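Local coordinates for protein endo-1,4-beta-mannanase (Eisenia fetida, PDB 5Y6T) that probably hydrolyses internal beta-1,4-mannosidic bonds of mannan polysaccharides as a cold-adapted endo-mannanase of glycoside hydrolase family 5, at residues K21-I29 with F338-L348; N64-G74 with N110-N119. One frame throughout, in Å; residues are numbered along the deposited sequence. Where two conformers were deposited one is given.

Contact 1: residues K21-I29 with F338-L348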
loop_
_atom_site.group_PDB
_atom_site.type_symbol
_atom_site.label_atom_id
_atom_site.label_comp_id
_atom_site.label_asym_id
_atom_site.label_seq_id
_atom_site.Cartn_x
_atom_site.Cartn_y
_atom_site.Cartn_z
ATOM N N LYS A 21 -20.060 5.044 -3.311
ATOM C CA LYS A 21 -19.105 4.508 -2.351
ATOM C C LYS A 21 -18.737 3.084 -2.721
ATOM O O LYS A 21 -19.614 2.243 -3.064
ATOM C CB LYS A 21 -19.640 4.545 -0.930
ATOM C CG LYS A 21 -18.680 3.964 0.099
ATOM C CD LYS A 21 -19.380 3.845 1.456
ATOM C CE LYS A 21 -18.463 3.475 2.576
ATOM N NZ LYS A 21 -17.579 4.577 2.959
ATOM N N VAL A 22 -17.439 2.816 -2.706
ATOM C CA VAL A 22 -16.920 1.465 -3.077
ATOM C C VAL A 22 -16.006 0.985 -1.961
ATOM O O VAL A 22 -15.390 1.774 -1.287
ATOM C CB VAL A 22 -16.189 1.471 -4.442
ATOM C CG1 VAL A 22 -17.215 1.685 -5.552
ATOM C CG2 VAL A 22 -15.116 2.552 -4.546
ATOM N N PHE A 23 -15.900 -0.337 -1.820
ATOM C CA PHE A 23 -15.050 -0.948 -0.806
ATOM C C PHE A 23 -14.030 -1.838 -1.510
ATOM O O PHE A 23 -14.420 -2.659 -2.305
ATOM C CB PHE A 23 -15.926 -1.784 0.107
ATOM C CG PHE A 23 -15.190 -2.470 1.225
ATOM C CD1 PHE A 23 -14.640 -3.716 1.029
ATOM C CD2 PHE A 23 -15.015 -1.827 2.466
ATOM C CE1 PHE A 23 -13.953 -4.359 2.061
ATOM C CE2 PHE A 23 -14.358 -2.479 3.504
ATOM C CZ PHE A 23 -13.881 -3.747 3.310
ATOM N N MET A 24 -12.746 -1.710 -1.188
ATOM C CA MET A 24 -11.757 -2.529 -1.864
ATOM C C MET A 24 -11.590 -3.856 -1.110
ATOM O O MET A 24 -10.987 -3.912 -0.031
ATOM C CB MET A 24 -10.384 -1.801 -1.898
ATOM C CG MET A 24 -10.420 -0.459 -2.595
ATOM S SD MET A 24 -10.706 -0.564 -4.368
ATOM C CE MET A 24 -12.495 -0.345 -4.443
ATOM N N SER A 25 -12.091 -4.934 -1.698
ATOM C CA SER A 25 -12.014 -6.249 -1.113
ATOM C C SER A 25 -11.118 -7.143 -1.941
ATOM O O SER A 25 -11.363 -7.293 -3.097
ATOM C CB SER A 25 -13.393 -6.886 -1.015
ATOM O OG SER A 25 -13.362 -8.188 -0.491
ATOM N N GLY A 26 -10.025 -7.627 -1.384
ATOM C CA GLY A 26 -9.089 -8.358 -2.187
ATOM C C GLY A 26 -7.916 -8.885 -1.416
ATOM O O GLY A 26 -8.031 -9.145 -0.232
ATOM N N MET A 27 -6.843 -9.179 -2.126
ATOM C CA MET A 27 -5.642 -9.745 -1.499
ATOM C C MET A 27 -4.421 -8.962 -1.850
ATOM O O MET A 27 -4.296 -8.452 -2.978
ATOM C CB MET A 27 -5.426 -11.215 -1.973
ATOM C CG MET A 27 -6.607 -12.116 -1.718
ATOM S SD MET A 27 -6.104 -13.837 -2.115
ATOM C CE MET A 27 -7.689 -14.652 -2.256
ATOM N N ASN A 28 -3.493 -8.927 -0.901
ATOM C CA ASN A 28 -2.149 -8.646 -1.242
ATOM C C ASN A 28 -1.649 -9.831 -2.066
ATOM O O ASN A 28 -1.895 -10.975 -1.666
ATOM C CB ASN A 28 -1.273 -8.541 -0.006
ATOM C CG ASN A 28 -1.508 -7.295 0.783
ATOM O OD1 ASN A 28 -0.813 -6.316 0.582
ATOM N ND2 ASN A 28 -2.426 -7.363 1.744
ATOM N N ILE A 29 -0.960 -9.556 -3.160
ATOM C CA ILE A 29 -0.327 -10.681 -3.955
ATOM C C ILE A 29 0.711 -11.407 -3.061
ATOM O O ILE A 29 0.605 -12.630 -2.953
ATOM C CB ILE A 29 0.132 -10.317 -5.357
ATOM C CG1 ILE A 29 -1.036 -9.707 -6.119
ATOM C CG2 ILE A 29 0.682 -11.514 -6.107
ATOM C CD1 ILE A 29 -2.297 -10.518 -6.098
ATOM N N PHE A 338 -4.335 -19.204 -0.193
ATOM C CA PHE A 338 -5.260 -18.533 -1.117
ATOM C C PHE A 338 -6.705 -18.981 -0.780
ATOM O O PHE A 338 -7.651 -18.173 -0.729
ATOM C CB PHE A 338 -4.920 -18.844 -2.560
ATOM C CG PHE A 338 -5.701 -18.048 -3.511
ATOM C CD1 PHE A 338 -6.995 -18.448 -3.880
ATOM C CD2 PHE A 338 -5.190 -16.884 -4.043
ATOM C CE1 PHE A 338 -7.749 -17.663 -4.790
ATOM C CE2 PHE A 338 -5.933 -16.131 -4.941
ATOM C CZ PHE A 338 -7.217 -16.508 -5.288
ATOM N N ALA A 339 -6.883 -20.304 -0.576
ATOM C CA ALA A 339 -8.238 -20.861 -0.338
ATOM C C ALA A 339 -8.907 -20.237 0.897
ATOM O O ALA A 339 -10.091 -19.933 0.905
ATOM C CB ALA A 339 -8.183 -22.379 -0.171
ATOM N N THR A 340 -8.117 -20.028 1.932
ATOM C CA THR A 340 -8.658 -19.396 3.119
ATOM C C THR A 340 -9.076 -17.951 2.803
ATOM O O THR A 340 -10.185 -17.501 3.145
ATOM C CB THR A 340 -7.643 -19.485 4.295
ATOM O OG1 THR A 340 -7.554 -20.843 4.723
ATOM C CG2 THR A 340 -8.029 -18.606 5.501
ATOM N N GLN A 341 -8.182 -17.205 2.193
ATOM C CA GLN A 341 -8.484 -15.809 1.844
ATOM C C GLN A 341 -9.706 -15.715 0.931
ATOM O O GLN A 341 -10.535 -14.788 1.092
ATOM C CB GLN A 341 -7.280 -15.142 1.207
ATOM C CG GLN A 341 -6.142 -15.011 2.215
ATOM C CD GLN A 341 -4.796 -14.697 1.587
ATOM O OE1 GLN A 341 -4.520 -13.557 1.303
ATOM N NE2 GLN A 341 -4.044 -15.710 1.270
ATOM N N ALA A 342 -9.807 -16.624 -0.030
ATOM C CA ALA A 342 -10.976 -16.680 -0.907
ATOM C C ALA A 342 -12.261 -16.706 -0.068
ATOM O O ALA A 342 -13.227 -16.170 -0.502
ATOM C CB ALA A 342 -10.934 -17.883 -1.830
ATOM N N GLN A 343 -12.296 -17.372 1.087
ATOM C CA GLN A 343 -13.569 -17.429 1.879
ATOM C C GLN A 343 -14.005 -16.033 2.283
ATOM O O GLN A 343 -15.186 -15.702 2.342
ATOM C CB GLN A 343 -13.454 -18.331 3.087
ATOM C CG GLN A 343 -13.106 -19.774 2.751
ATOM C CD GLN A 343 -12.942 -20.561 4.072
ATOM O OE1 GLN A 343 -12.038 -20.318 4.845
ATOM N NE2 GLN A 343 -13.884 -21.413 4.350
ATOM N N GLY A 344 -13.053 -15.187 2.626
ATOM C CA GLY A 344 -13.420 -13.818 2.929
ATOM C C GLY A 344 -13.889 -13.026 1.776
ATOM O O GLY A 344 -14.807 -12.256 1.948
ATOM N N LEU A 345 -13.249 -13.204 0.606
ATOM C CA LEU A 345 -13.731 -12.557 -0.599
ATOM C C LEU A 345 -15.150 -13.023 -0.894
ATOM O O LEU A 345 -16.030 -12.227 -1.201
ATOM C CB LEU A 345 -12.828 -12.806 -1.781
ATOM C CG LEU A 345 -11.363 -12.386 -1.575
ATOM C CD1 LEU A 345 -10.673 -12.598 -2.897
ATOM C CD2 LEU A 345 -11.299 -10.952 -1.111
ATOM N N ASN A 346 -15.368 -14.341 -0.787
ATOM C CA ASN A 346 -16.695 -14.867 -1.035
ATOM C C ASN A 346 -17.750 -14.203 -0.175
ATOM O O ASN A 346 -18.834 -13.853 -0.636
ATOM C CB ASN A 346 -16.813 -16.365 -0.762
ATOM C CG ASN A 346 -15.927 -17.293 -1.607
ATOM O OD1 ASN A 346 -15.696 -18.420 -1.136
ATOM N ND2 ASN A 346 -15.415 -16.883 -2.755
ATOM N N HIS A 347 -17.428 -14.024 1.086
ATOM C CA HIS A 347 -18.362 -13.425 2.034
ATOM C C HIS A 347 -18.849 -12.022 1.655
ATOM O O HIS A 347 -20.023 -11.677 1.877
ATOM C CB HIS A 347 -17.731 -13.391 3.398
ATOM C CG HIS A 347 -18.582 -12.729 4.435
ATOM N ND1 HIS A 347 -19.784 -13.245 4.864
ATOM C CD2 HIS A 347 -18.406 -11.559 5.111
ATOM C CE1 HIS A 347 -20.313 -12.437 5.770
ATOM N NE2 HIS A 347 -19.508 -11.394 5.929
ATOM N N LEU A 348 -17.982 -11.199 1.077
ATOM C CA LEU A 348 -18.373 -9.830 0.671
ATOM C C LEU A 348 -18.998 -9.712 -0.695
ATOM O O LEU A 348 -19.549 -8.671 -1.049
ATOM C CB LEU A 348 -17.226 -8.815 0.793
ATOM C CG LEU A 348 -16.737 -8.706 2.240
ATOM C CD1 LEU A 348 -15.679 -7.640 2.290
ATOM C CD2 LEU A 348 -17.844 -8.379 3.243
HETATM O O HOH W 1 -15.210 -9.707 -1.932
#

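Contact 2: residues N64-G74 with N110-N119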
loop_
_atom_site.group_PDB
_atom_site.type_symbol
_atom_site.label_atom_id
_atom_site.label_comp_id
_atom_site.label_asym_id
_atom_site.label_seq_id
_atom_site.Cartn_x
_atom_site.Cartn_y
_atom_site.Cartn_z
ATOM N N ASN A 64 -12.327 -7.552 -5.671
ATOM C CA ASN A 64 -12.296 -6.483 -6.671
ATOM C C ASN A 64 -11.022 -5.700 -6.740
ATOM O O ASN A 64 -10.985 -4.663 -7.392
ATOM C CB ASN A 64 -13.476 -5.520 -6.444
ATOM C CG ASN A 64 -13.417 -4.795 -5.100
ATOM O OD1 ASN A 64 -12.314 -4.685 -4.475
ATOM N ND2 ASN A 64 -14.585 -4.376 -4.597
ATOM N N SER A 65 -10.002 -6.168 -6.036
ATOM C CA SER A 65 -8.789 -5.414 -5.920
ATOM C C SER A 65 -7.660 -6.274 -5.463
ATOM O O SER A 65 -7.834 -7.391 -4.957
ATOM C CB SER A 65 -9.017 -4.220 -4.984
ATOM O OG SER A 65 -9.506 -4.676 -3.727
ATOM N N LEU A 66 -6.461 -5.696 -5.580
ATOM C CA LEU A 66 -5.247 -6.344 -5.167
ATOM C C LEU A 66 -4.156 -5.332 -4.870
ATOM O O LEU A 66 -4.145 -4.250 -5.431
ATOM C CB LEU A 66 -4.785 -7.413 -6.196
ATOM C CG LEU A 66 -4.254 -6.963 -7.543
ATOM C CD1 LEU A 66 -2.786 -6.503 -7.528
ATOM C CD2 LEU A 66 -4.516 -8.017 -8.552
ATOM N N ARG A 67 -3.213 -5.729 -4.039
ATOM C CA ARG A 67 -2.030 -4.933 -3.727
ATOM C C ARG A 67 -0.792 -5.711 -4.112
ATOM O O ARG A 67 -0.633 -6.859 -3.733
ATOM C CB ARG A 67 -2.010 -4.596 -2.225
ATOM C CG ARG A 67 -0.839 -3.733 -1.741
ATOM C CD ARG A 67 -1.204 -3.230 -0.336
ATOM N NE ARG A 67 -0.145 -2.465 0.324
ATOM C CZ ARG A 67 0.681 -2.958 1.245
ATOM N NH1 ARG A 67 0.739 -4.270 1.546
ATOM N NH2 ARG A 67 1.533 -2.112 1.835
ATOM N N ILE A 68 0.087 -5.086 -4.861
ATOM C CA ILE A 68 1.259 -5.753 -5.405
ATOM C C ILE A 68 2.492 -4.859 -5.270
ATOM O O ILE A 68 2.437 -3.606 -5.370
ATOM C CB ILE A 68 1.046 -6.127 -6.897
ATOM C CG1 ILE A 68 2.203 -7.046 -7.361
ATOM C CG2 ILE A 68 0.850 -4.909 -7.811
ATOM C CD1 ILE A 68 1.835 -7.896 -8.560
ATOM N N TRP A 69 3.627 -5.486 -5.057
ATOM C CA TRP A 69 4.862 -4.765 -4.736
ATOM C C TRP A 69 5.839 -4.834 -5.887
ATOM O O TRP A 69 5.932 -5.879 -6.567
ATOM C CB TRP A 69 5.521 -5.364 -3.525
ATOM C CG TRP A 69 4.781 -5.334 -2.223
ATOM C CD1 TRP A 69 3.485 -4.942 -1.987
ATOM C CD2 TRP A 69 5.312 -5.716 -0.961
ATOM N NE1 TRP A 69 3.172 -5.117 -0.635
ATOM C CE2 TRP A 69 4.284 -5.581 0.004
ATOM C CE3 TRP A 69 6.556 -6.205 -0.534
ATOM C CZ2 TRP A 69 4.481 -5.894 1.363
ATOM C CZ3 TRP A 69 6.739 -6.491 0.804
ATOM C CH2 TRP A 69 5.714 -6.343 1.735
ATOM N N VAL A 70 6.637 -3.782 -6.023
ATOM C CA VAL A 70 7.542 -3.674 -7.193
ATOM C C VAL A 70 8.996 -3.636 -6.773
ATOM O O VAL A 70 9.645 -4.696 -6.841
ATOM C CB VAL A 70 7.177 -2.480 -8.106
ATOM C CG1 VAL A 70 8.062 -2.413 -9.342
ATOM C CG2 VAL A 70 5.680 -2.504 -8.491
ATOM N N HIS A 71 9.569 -2.525 -6.352
ATOM C CA HIS A 71 11.015 -2.510 -6.130
ATOM C C HIS A 71 11.456 -3.257 -4.862
ATOM O O HIS A 71 12.627 -3.741 -4.785
ATOM C CB HIS A 71 11.575 -1.096 -6.003
ATOM C CG HIS A 71 11.234 -0.191 -7.151
ATOM N ND1 HIS A 71 11.516 -0.506 -8.461
ATOM C CD2 HIS A 71 10.775 1.076 -7.154
ATOM C CE1 HIS A 71 11.207 0.525 -9.242
ATOM N NE2 HIS A 71 10.740 1.498 -8.465
ATOM N N CYS A 72 10.590 -3.238 -3.857
ATOM C CA CYS A 72 10.835 -3.964 -2.587
ATOM C C CYS A 72 12.056 -3.376 -1.893
ATOM O O CYS A 72 12.058 -2.184 -1.523
ATOM C CB CYS A 72 10.913 -5.495 -2.833
ATOM S SG CYS A 72 9.340 -6.174 -3.427
ATOM N N ASP A 73 13.152 -4.095 -1.808
ATOM C CA ASP A 73 14.344 -3.581 -1.136
ATOM C C ASP A 73 15.359 -2.947 -2.100
ATOM O O ASP A 73 16.411 -2.583 -1.715
ATOM C CB ASP A 73 15.049 -4.744 -0.392
ATOM C CG ASP A 73 15.485 -5.866 -1.342
ATOM O OD1 ASP A 73 15.366 -5.768 -2.555
ATOM O OD2 ASP A 73 15.979 -6.876 -0.880
ATOM N N GLY A 74 14.974 -2.740 -3.361
ATOM C CA GLY A 74 15.851 -2.130 -4.383
ATOM C C GLY A 74 16.958 -3.024 -4.934
ATOM O O GLY A 74 17.884 -2.536 -5.542
ATOM N N ASN A 110 -12.226 -6.440 -14.130
ATOM C CA ASN A 110 -12.813 -5.525 -13.172
ATOM C C ASN A 110 -12.160 -5.530 -11.773
ATOM O O ASN A 110 -12.851 -5.590 -10.745
ATOM C CB ASN A 110 -14.305 -5.720 -13.050
ATOM C CG ASN A 110 -15.020 -5.404 -14.352
ATOM O OD1 ASN A 110 -14.942 -4.257 -14.856
ATOM N ND2 ASN A 110 -15.728 -6.402 -14.897
ATOM N N VAL A 111 -10.843 -5.602 -11.787
ATOM C CA VAL A 111 -10.026 -5.583 -10.564
ATOM C C VAL A 111 -9.137 -4.331 -10.554
ATOM O O VAL A 111 -8.470 -4.019 -11.542
ATOM C CB VAL A 111 -9.134 -6.820 -10.538
ATOM C CG1 VAL A 111 -8.097 -6.792 -9.449
ATOM C CG2 VAL A 111 -9.987 -8.070 -10.452
ATOM N N LEU A 112 -9.214 -3.596 -9.439
ATOM C CA LEU A 112 -8.408 -2.428 -9.174
ATOM C C LEU A 112 -7.066 -2.821 -8.549
ATOM O O LEU A 112 -7.001 -3.574 -7.574
ATOM C CB LEU A 112 -9.164 -1.501 -8.233
ATOM C CG LEU A 112 -10.292 -0.713 -8.970
ATOM C CD1 LEU A 112 -11.305 -0.097 -8.005
ATOM C CD2 LEU A 112 -9.716 0.338 -9.904
ATOM N N VAL A 113 -6.002 -2.247 -9.068
ATOM C CA VAL A 113 -4.624 -2.576 -8.693
ATOM C C VAL A 113 -4.001 -1.437 -7.897
ATOM O O VAL A 113 -4.045 -0.282 -8.319
ATOM C CB VAL A 113 -3.797 -2.816 -9.957
ATOM C CG1 VAL A 113 -2.331 -3.061 -9.660
ATOM C CG2 VAL A 113 -4.330 -4.095 -10.674
ATOM N N PHE A 114 -3.388 -1.791 -6.776
ATOM C CA PHE A 114 -2.642 -0.866 -5.940
ATOM C C PHE A 114 -1.193 -1.275 -5.951
ATOM O O PHE A 114 -0.863 -2.405 -5.584
ATOM C CB PHE A 114 -3.254 -0.792 -4.540
ATOM C CG PHE A 114 -4.677 -0.242 -4.555
ATOM C CD1 PHE A 114 -5.763 -1.035 -4.960
ATOM C CD2 PHE A 114 -4.919 1.085 -4.299
ATOM C CE1 PHE A 114 -7.079 -0.519 -5.028
ATOM C CE2 PHE A 114 -6.215 1.591 -4.364
ATOM C CZ PHE A 114 -7.277 0.802 -4.782
ATOM N N ILE A 115 -0.353 -0.349 -6.338
ATOM C CA ILE A 115 1.085 -0.610 -6.656
ATOM C C ILE A 115 1.983 0.011 -5.612
ATOM O O ILE A 115 1.968 1.217 -5.439
ATOM C CB ILE A 115 1.488 -0.087 -8.052
ATOM C CG1 ILE A 115 0.512 -0.585 -9.142
ATOM C CG2 ILE A 115 2.907 -0.499 -8.397
ATOM C CD1 ILE A 115 0.690 0.075 -10.494
ATOM N N VAL A 116 2.760 -0.847 -4.954
ATOM C CA VAL A 116 3.666 -0.464 -3.900
ATOM C C VAL A 116 5.097 -0.380 -4.401
ATOM O O VAL A 116 5.671 -1.384 -4.765
ATOM C CB VAL A 116 3.576 -1.424 -2.686
ATOM C CG1 VAL A 116 4.401 -0.854 -1.581
ATOM C CG2 VAL A 116 2.134 -1.609 -2.194
ATOM N N LEU A 117 5.713 0.791 -4.310
ATOM C CA LEU A 117 7.083 0.960 -4.820
ATOM C C LEU A 117 8.172 0.297 -3.981
ATOM O O LEU A 117 8.903 -0.563 -4.498
ATOM C CB LEU A 117 7.388 2.429 -4.974
ATOM C CG LEU A 117 6.517 3.263 -5.913
ATOM C CD1 LEU A 117 6.908 4.757 -5.937
ATOM C CD2 LEU A 117 6.632 2.777 -7.348
ATOM N N TRP A 118 8.209 0.649 -2.702
ATOM C CA TRP A 118 9.299 0.298 -1.863
ATOM C C TRP A 118 8.835 -0.513 -0.664
ATOM O O TRP A 118 7.687 -0.389 -0.249
ATOM C CB TRP A 118 10.035 1.526 -1.361
ATOM C CG TRP A 118 10.545 2.405 -2.439
ATOM C CD1 TRP A 118 10.022 3.602 -2.795
ATOM C CD2 TRP A 118 11.728 2.247 -3.207
ATOM N NE1 TRP A 118 10.778 4.187 -3.753
ATOM C CE2 TRP A 118 11.861 3.389 -3.997
ATOM C CE3 TRP A 118 12.742 1.271 -3.270
ATOM C CZ2 TRP A 118 12.891 3.537 -4.928
ATOM C CZ3 TRP A 118 13.755 1.438 -4.129
ATOM C CH2 TRP A 118 13.823 2.568 -4.976
ATOM N N ASN A 119 9.765 -1.299 -0.092
ATOM C CA ASN A 119 9.509 -2.014 1.175
ATOM C C ASN A 119 10.304 -1.520 2.340
ATOM O O ASN A 119 11.516 -1.316 2.260
ATOM C CB ASN A 119 9.770 -3.532 0.966
ATOM C CG ASN A 119 9.212 -4.390 2.103
ATOM O OD1 ASN A 119 8.360 -3.964 2.850
ATOM N ND2 ASN A 119 9.750 -5.601 2.243
HETATM O O HOH W 2 7.719 -2.716 -3.030
#

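Contact 1: residues K21-I29 with F338-L348
Strand 24-28 and helix 338-348 run antiparallel (172° between their axes, 8.4 Å apart at closest), bringing Gly26 opposite Leu345 and Met27 opposite Gln341. In the (beta/alpha)8 barrel expected of family GH5, this is the last barrel helix packing on the outside of the first barrel strand. Met27 does most of the work. Its CG stands anti to the carbonyl carbon (chi1 -56°) and the chain beyond is extended, which carries the methyl group into the helix surface. There CE lies over one face of the Phe338 ring, 3.6 Å from the centroid and 16° off the normal, while SD meets the same ring obliquely in a Met-aromatic contact. The methyl also touches Gln341 CB at 3.5 Å and Leu345 CD1 at 3.7 Å. With an alanine in place of Phe338, the Met27 methyl is likely to lose its aromatic cover and turn more freely. The Gln341 amide has its own tie, OE1 being hydrogen-bonded to Ser325 on strand 322-325. Leu345 divides its methyls: CD1 joins Met27, whereas CD2 sits 3.6 Å from Gly26 N and also reaches Ser25 OG. Farther along, Leu348 CD1 meets the Phe23 ring obliquely. No direct hydrogen bond joins strand and helix; instead one water accepts from Ser25 OG at 2.8 Å and donates to Leu345 O at 2.7 Å.

Contact 2: residues N64-G74 with N110-N119
Arg67 and Trp69 extend from the same face of strand 65-69 and share Val116 of the parallel strand 112-119. With CG of Arg67 anti to the backbone N (chi1 -179°), the chain runs out straight and Val116 CG2 comes over the guanidinium, 3.5 Å from NE; Trp69 NE1 lies over the same face. The group is hydrogen-bonded to Asn28 OD1 and salt-bridged to Glu163 and Glu297. The indole lies alongside Val116, its CD1 3.6 Å from Val116 CB, while Val116 CG1 covers one ring face. At the far rim, Trp69 CZ3 is 3.5 Å from Asn119 ND2, the amide turned 49° from the ring. On the same face as Arg67, Phe114 turns its ring edge to Leu66 O. On the other side, Leu66 CD1 meets Val113 CG1. Where the chain turns at Val70, its CG2 presses tightly on Ile115 CG2 (3.4 Å). Beyond Trp69 a beta bulge shifts the register: Leu117 O receives Cys72 N at 3.2 Å and, weakly, His71 N. The imidazole and the six-membered ring of Trp118 meet obliquely, planes 43° apart, with His71 CD2 over the Trp118 face. Neighbouring parallel strands, linked through helix 95-108 in a beta-alpha-beta crossover, are the repeating element of the (beta/alpha)8 barrel.

In the fold
Strands 20-28 and 65-72 are neighbours in one sheet, so contacts 1 and 2, with centres about 16 Å apart, adjoin directly. Ser25 O lies 2.8 Å from Asn64 N, and Asn28 OD1 lies 2.7 Å from Arg67 NH1, both hydrogen bonds. Contact 1 covers the barrel from outside; contact 2 sends Arg67 inward to its glutamate partners. Of these, Glu297 ends strand 293-297, a strand end consistent with the nucleophile position of GH5 enzymes, so Arg67 probably borders the active-site cleft. Tris and isopropanol, probably from the crystallisation liquor, lie about 4 Å from the Trp69 side chain and about 3 Å from that of Asn119, consistent with a pocket.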